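Local coordinates for protein exported gluconolactonase (Xanthomonas campestris pv. campestris, PDB 3DR2) that hydrolyses gluconolactone, a step of secondary glucose metabolism, with a calcium-containing six-bladed beta-propeller of the SMP-30 family, at residues V7-P21 with L32-A44. Numbering follows the deposited sequence.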
loop_
_atom_site.group_PDB
_atom_site.type_symbol
_atom_site.label_atom_id
_atom_site.label_comp_id
_atom_site.label_asym_id
_atom_site.label_seq_id
_atom_site.Cartn_x
_atom_site.Cartn_y
_atom_site.Cartn_z
ATOM N N VAL A 7 -11.278 -9.682 4.969
ATOM C CA VAL A 7 -10.314 -8.865 5.695
ATOM C C VAL A 7 -10.835 -8.284 7.012
ATOM O O VAL A 7 -10.080 -7.681 7.766
ATOM C CB VAL A 7 -9.749 -7.731 4.802
ATOM C CG1 VAL A 7 -8.836 -8.327 3.732
ATOM C CG2 VAL A 7 -10.882 -6.957 4.153
ATOM N N ARG A 8 -12.131 -8.451 7.274
ATOM C CA ARG A 8 -12.729 -8.010 8.537
ATOM C C ARG A 8 -13.898 -8.936 8.837
ATOM O O ARG A 8 -14.789 -9.109 8.012
ATOM C CB ARG A 8 -13.249 -6.567 8.479
ATOM C CG ARG A 8 -13.761 -6.069 9.848
ATOM C CD ARG A 8 -14.598 -4.796 9.733
ATOM N NE ARG A 8 -14.927 -4.186 11.025
ATOM C CZ ARG A 8 -15.944 -4.544 11.805
ATOM N NH1 ARG A 8 -16.760 -5.526 11.446
ATOM N NH2 ARG A 8 -16.160 -3.897 12.943
ATOM N N PRO A 9 -13.897 -9.569 10.016
ATOM C CA PRO A 9 -15.009 -10.464 10.346
ATOM C C PRO A 9 -16.272 -9.666 10.633
ATOM O O PRO A 9 -16.208 -8.465 10.886
ATOM C CB PRO A 9 -14.501 -11.208 11.581
ATOM C CG PRO A 9 -13.610 -10.201 12.234
ATOM C CD PRO A 9 -12.853 -9.613 11.053
ATOM N N ALA A 10 -17.421 -10.330 10.582
ATOM C CA ALA A 10 -18.677 -9.658 10.870
ATOM C C ALA A 10 -18.542 -9.114 12.285
ATOM O O ALA A 10 -17.792 -9.659 13.095
ATOM C CB ALA A 10 -19.834 -10.648 10.792
ATOM N N GLY A 11 -19.253 -8.036 12.583
ATOM C CA GLY A 11 -19.161 -7.460 13.908
ATOM C C GLY A 11 -19.574 -6.008 13.903
ATOM O O GLY A 11 -19.465 -5.332 12.870
ATOM N N PRO A 12 -20.046 -5.490 15.047
ATOM C CA PRO A 12 -20.485 -4.099 15.170
ATOM C C PRO A 12 -19.410 -3.057 14.894
ATOM O O PRO A 12 -18.217 -3.281 15.131
ATOM C CB PRO A 12 -21.013 -4.030 16.604
ATOM C CG PRO A 12 -20.160 -5.032 17.323
ATOM C CD PRO A 12 -20.133 -6.183 16.347
ATOM N N ALA A 13 -19.851 -1.913 14.388
ATOM C CA ALA A 13 -18.950 -0.814 14.095
ATOM C C ALA A 13 -18.545 -0.187 15.421
ATOM O O ALA A 13 -19.201 -0.397 16.446
ATOM C CB ALA A 13 -19.649 0.216 13.217
ATOM N N VAL A 14 -17.467 0.581 15.394
ATOM C CA VAL A 14 -16.964 1.248 16.584
ATOM C C VAL A 14 -17.034 2.755 16.349
ATOM O O VAL A 14 -16.681 3.230 15.274
ATOM C CB VAL A 14 -15.502 0.823 16.858
ATOM C CG1 VAL A 14 -14.958 1.560 18.066
ATOM C CG2 VAL A 14 -15.436 -0.683 17.075
ATOM N N PRO A 15 -17.517 3.528 17.337
ATOM C CA PRO A 15 -17.601 4.980 17.153
ATOM C C PRO A 15 -16.239 5.566 16.798
ATOM O O PRO A 15 -15.219 5.150 17.341
ATOM C CB PRO A 15 -18.104 5.471 18.509
ATOM C CG PRO A 15 -18.942 4.323 18.979
ATOM C CD PRO A 15 -18.066 3.141 18.650
ATOM N N ALA A 16 -16.228 6.529 15.884
ATOM C CA ALA A 16 -14.984 7.162 15.464
ATOM C C ALA A 16 -14.530 8.175 16.504
ATOM O O ALA A 16 -15.350 8.797 17.173
ATOM C CB ALA A 16 -15.177 7.847 14.117
ATOM N N ASP A 17 -13.220 8.337 16.640
ATOM C CA ASP A 17 -12.681 9.283 17.603
ATOM C C ASP A 17 -12.509 10.651 16.949
ATOM O O ASP A 17 -11.438 10.986 16.441
ATOM C CB ASP A 17 -11.342 8.783 18.149
ATOM C CG ASP A 17 -10.862 9.589 19.341
ATOM O OD1 ASP A 17 -9.849 9.199 19.958
ATOM O OD2 ASP A 17 -11.496 10.616 19.660
ATOM N N CYS A 18 -13.582 11.434 16.961
ATOM C CA CYS A 18 -13.569 12.764 16.375
ATOM C C CYS A 18 -14.708 13.594 16.955
ATOM O O CYS A 18 -15.591 13.066 17.637
ATOM C CB CYS A 18 -13.704 12.669 14.848
ATOM S SG CYS A 18 -15.220 11.862 14.260
ATOM N N ASP A 19 -14.684 14.895 16.693
ATOM C CA ASP A 19 -15.725 15.774 17.203
ATOM C C ASP A 19 -17.032 15.556 16.456
ATOM O O ASP A 19 -17.035 15.158 15.284
ATOM C CB ASP A 19 -15.299 17.242 17.071
ATOM C CG ASP A 19 -14.091 17.580 17.926
ATOM O OD1 ASP A 19 -14.092 17.222 19.124
ATOM O OD2 ASP A 19 -13.145 18.211 17.408
ATOM N N PRO A 20 -18.168 15.792 17.131
ATOM C CA PRO A 20 -19.475 15.617 16.492
ATOM C C PRO A 20 -19.688 16.720 15.457
ATOM O O PRO A 20 -18.958 17.714 15.442
ATOM C CB PRO A 20 -20.447 15.713 17.666
ATOM C CG PRO A 20 -19.752 16.681 18.586
ATOM C CD PRO A 20 -18.320 16.190 18.543
ATOM N N PRO A 21 -20.684 16.557 14.576
ATOM C CA PRO A 21 -20.979 17.549 13.537
ATOM C C PRO A 21 -21.220 18.976 14.027
ATOM O O PRO A 21 -21.844 19.197 15.068
ATOM C CB PRO A 21 -22.207 16.962 12.848
ATOM C CG PRO A 21 -21.970 15.498 12.965
ATOM C CD PRO A 21 -21.518 15.357 14.396
ATOM N N LEU A 32 -29.464 15.356 10.183
ATOM C CA LEU A 32 -28.499 14.586 10.966
ATOM C C LEU A 32 -28.959 14.140 12.346
ATOM O O LEU A 32 -28.582 13.064 12.803
ATOM C CB LEU A 32 -27.201 15.379 11.130
ATOM C CG LEU A 32 -26.473 15.805 9.854
ATOM C CD1 LEU A 32 -25.098 16.337 10.213
ATOM C CD2 LEU A 32 -26.345 14.620 8.920
ATOM N N GLY A 33 -29.765 14.956 13.016
ATOM C CA GLY A 33 -30.198 14.589 14.352
ATOM C C GLY A 33 -28.966 14.417 15.224
ATOM O O GLY A 33 -28.023 15.201 15.121
ATOM N N ASP A 34 -28.955 13.389 16.067
ATOM C CA ASP A 34 -27.818 13.135 16.948
ATOM C C ASP A 34 -26.853 12.083 16.390
ATOM O O ASP A 34 -26.124 11.433 17.142
ATOM C CB ASP A 34 -28.314 12.689 18.328
ATOM C CG ASP A 34 -28.993 13.811 19.097
ATOM O OD1 ASP A 34 -29.942 14.422 18.559
ATOM O OD2 ASP A 34 -28.578 14.083 20.245
ATOM N N ALA A 35 -26.841 11.929 15.070
ATOM C CA ALA A 35 -25.970 10.952 14.426
ATOM C C ALA A 35 -24.500 11.197 14.747
ATOM O O ALA A 35 -24.031 12.335 14.725
ATOM C CB ALA A 35 -26.181 10.985 12.913
ATOM N N ARG A 36 -23.783 10.116 15.047
ATOM C CA ARG A 36 -22.358 10.178 15.353
ATOM C C ARG A 36 -21.631 9.272 14.360
ATOM O O ARG A 36 -22.151 8.230 13.972
ATOM C CB ARG A 36 -22.098 9.712 16.787
ATOM C CG ARG A 36 -22.578 10.691 17.853
ATOM C CD ARG A 36 -21.730 11.957 17.863
ATOM N NE ARG A 36 -22.192 12.936 18.849
ATOM C CZ ARG A 36 -23.306 13.656 18.728
ATOM N NH1 ARG A 36 -24.086 13.515 17.662
ATOM N NH2 ARG A 36 -23.639 14.522 19.676
ATOM N N LEU A 37 -20.433 9.674 13.948
ATOM C CA LEU A 37 -19.659 8.907 12.972
ATOM C C LEU A 37 -19.136 7.580 13.512
ATOM O O LEU A 37 -18.698 7.498 14.655
ATOM C CB LEU A 37 -18.476 9.740 12.468
ATOM C CG LEU A 37 -17.707 9.173 11.271
ATOM C CD1 LEU A 37 -18.565 9.267 10.020
ATOM C CD2 LEU A 37 -16.413 9.954 11.076
ATOM N N LEU A 38 -19.180 6.552 12.666
ATOM C CA LEU A 38 -18.702 5.218 13.020
ATOM C C LEU A 38 -17.558 4.797 12.108
ATOM O O LEU A 38 -17.423 5.299 10.987
ATOM C CB LEU A 38 -19.817 4.178 12.872
ATOM C CG LEU A 38 -21.066 4.250 13.752
ATOM C CD1 LEU A 38 -20.665 4.183 15.211
ATOM C CD2 LEU A 38 -21.821 5.516 13.469
ATOM N N THR A 39 -16.744 3.868 12.596
ATOM C CA THR A 39 -15.631 3.336 11.820
ATOM C C THR A 39 -16.016 1.928 11.385
ATOM O O THR A 39 -16.289 1.071 12.227
ATOM C CB THR A 39 -14.345 3.267 12.663
ATOM O OG1 THR A 39 -13.994 4.585 13.097
ATOM C CG2 THR A 39 -13.198 2.673 11.846
ATOM N N LEU A 40 -16.040 1.691 10.074
ATOM C CA LEU A 40 -16.401 0.382 9.539
ATOM C C LEU A 40 -15.184 -0.455 9.172
ATOM O O LEU A 40 -15.258 -1.679 9.127
ATOM C CB LEU A 40 -17.291 0.538 8.302
ATOM C CG LEU A 40 -18.595 1.320 8.483
ATOM C CD1 LEU A 40 -19.357 1.380 7.168
ATOM C CD2 LEU A 40 -19.440 0.652 9.551
ATOM N N TYR A 41 -14.069 0.212 8.902
ATOM C CA TYR A 41 -12.836 -0.472 8.531
ATOM C C TYR A 41 -11.693 0.494 8.785
ATOM O O TYR A 41 -11.843 1.692 8.580
ATOM C CB TYR A 41 -12.870 -0.846 7.044
ATOM C CG TYR A 41 -11.788 -1.809 6.595
ATOM C CD1 TYR A 41 -11.864 -3.167 6.901
ATOM C CD2 TYR A 41 -10.705 -1.366 5.831
ATOM C CE1 TYR A 41 -10.895 -4.066 6.455
ATOM C CE2 TYR A 41 -9.731 -2.249 5.379
ATOM C CZ TYR A 41 -9.835 -3.605 5.694
ATOM O OH TYR A 41 -8.897 -4.501 5.228
ATOM N N ASP A 42 -10.557 -0.009 9.244
ATOM C CA ASP A 42 -9.425 0.876 9.491
ATOM C C ASP A 42 -8.106 0.212 9.150
ATOM O O ASP A 42 -7.064 0.601 9.664
ATOM C CB ASP A 42 -9.423 1.341 10.958
ATOM C CG ASP A 42 -9.154 0.213 11.951
ATOM O OD1 ASP A 42 -9.010 -0.958 11.550
ATOM O OD2 ASP A 42 -9.089 0.513 13.158
ATOM N N GLN A 43 -8.151 -0.771 8.256
ATOM C CA GLN A 43 -6.944 -1.502 7.892
ATOM C C GLN A 43 -6.435 -1.316 6.462
ATOM O O GLN A 43 -5.582 -2.068 6.005
ATOM C CB GLN A 43 -7.145 -2.996 8.173
ATOM C CG GLN A 43 -7.356 -3.319 9.649
ATOM C CD GLN A 43 -6.156 -2.951 10.494
ATOM O OE1 GLN A 43 -5.034 -3.383 10.215
ATOM N NE2 GLN A 43 -6.382 -2.160 11.539
ATOM N N ALA A 44 -6.946 -0.317 5.753
ATOM C CA ALA A 44 -6.477 -0.073 4.387
ATOM C C ALA A 44 -5.315 0.913 4.444
ATOM O O ALA A 44 -4.810 1.222 5.521
ATOM C CB ALA A 44 -7.604 0.516 3.549
HETATM O O HOH W 1 -14.960 -1.279 12.914
HETATM O O HOH W 2 -13.208 3.968 15.494
HETATM O O HOH W 3 -18.128 8.931 16.915
#
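Val14 and Thr39 form an antiparallel hydrogen-bonded pair: Thr39 N donates to Val14 O (2.8 Å, N-H...O 161°), whereas the return bond from Val14 N to Thr39 O is weak at 3.4 Å. A nearly straight bond from Ala16 N to Leu37 O (2.9 Å, 176°) extends the pairing. Waters reinforce it: one joins Pro15 O to Thr39 OG1, another Ala16 O to Leu37 O.

A third water links Thr39 O to Arg8 NH2. With CG anti to the backbone N (chi1 -175°) and the chain extended from CG to NE, Arg8 carries its guanidinium to the loop, where NH1 donates to Gly11 O and NH2 to Pro12 O, both from above the carbonyl plane; NH1 also bonds Gly76 O.

Apolar contacts flank the strands. Tyr41 crosses Val7 at about a right angle, its CE1 3.7 Å from Val7 CG2, while Arg8 CB meets the ring edge. Ala13 CB touches Leu40 CD2 at 3.7 Å, and Leu37 CD2 meets both Ala16 CB and Cys18 SG.

A different kind of packing follows: Pro20 CB lies over one face of the Arg36 guanidinium, 3.5 Å from NE.

Strand 38-41 also pairs with strand 298-303, and strand 14-15 lies outermost beside it, in an antiparallel propeller blade combining N-terminal and C-terminal strands.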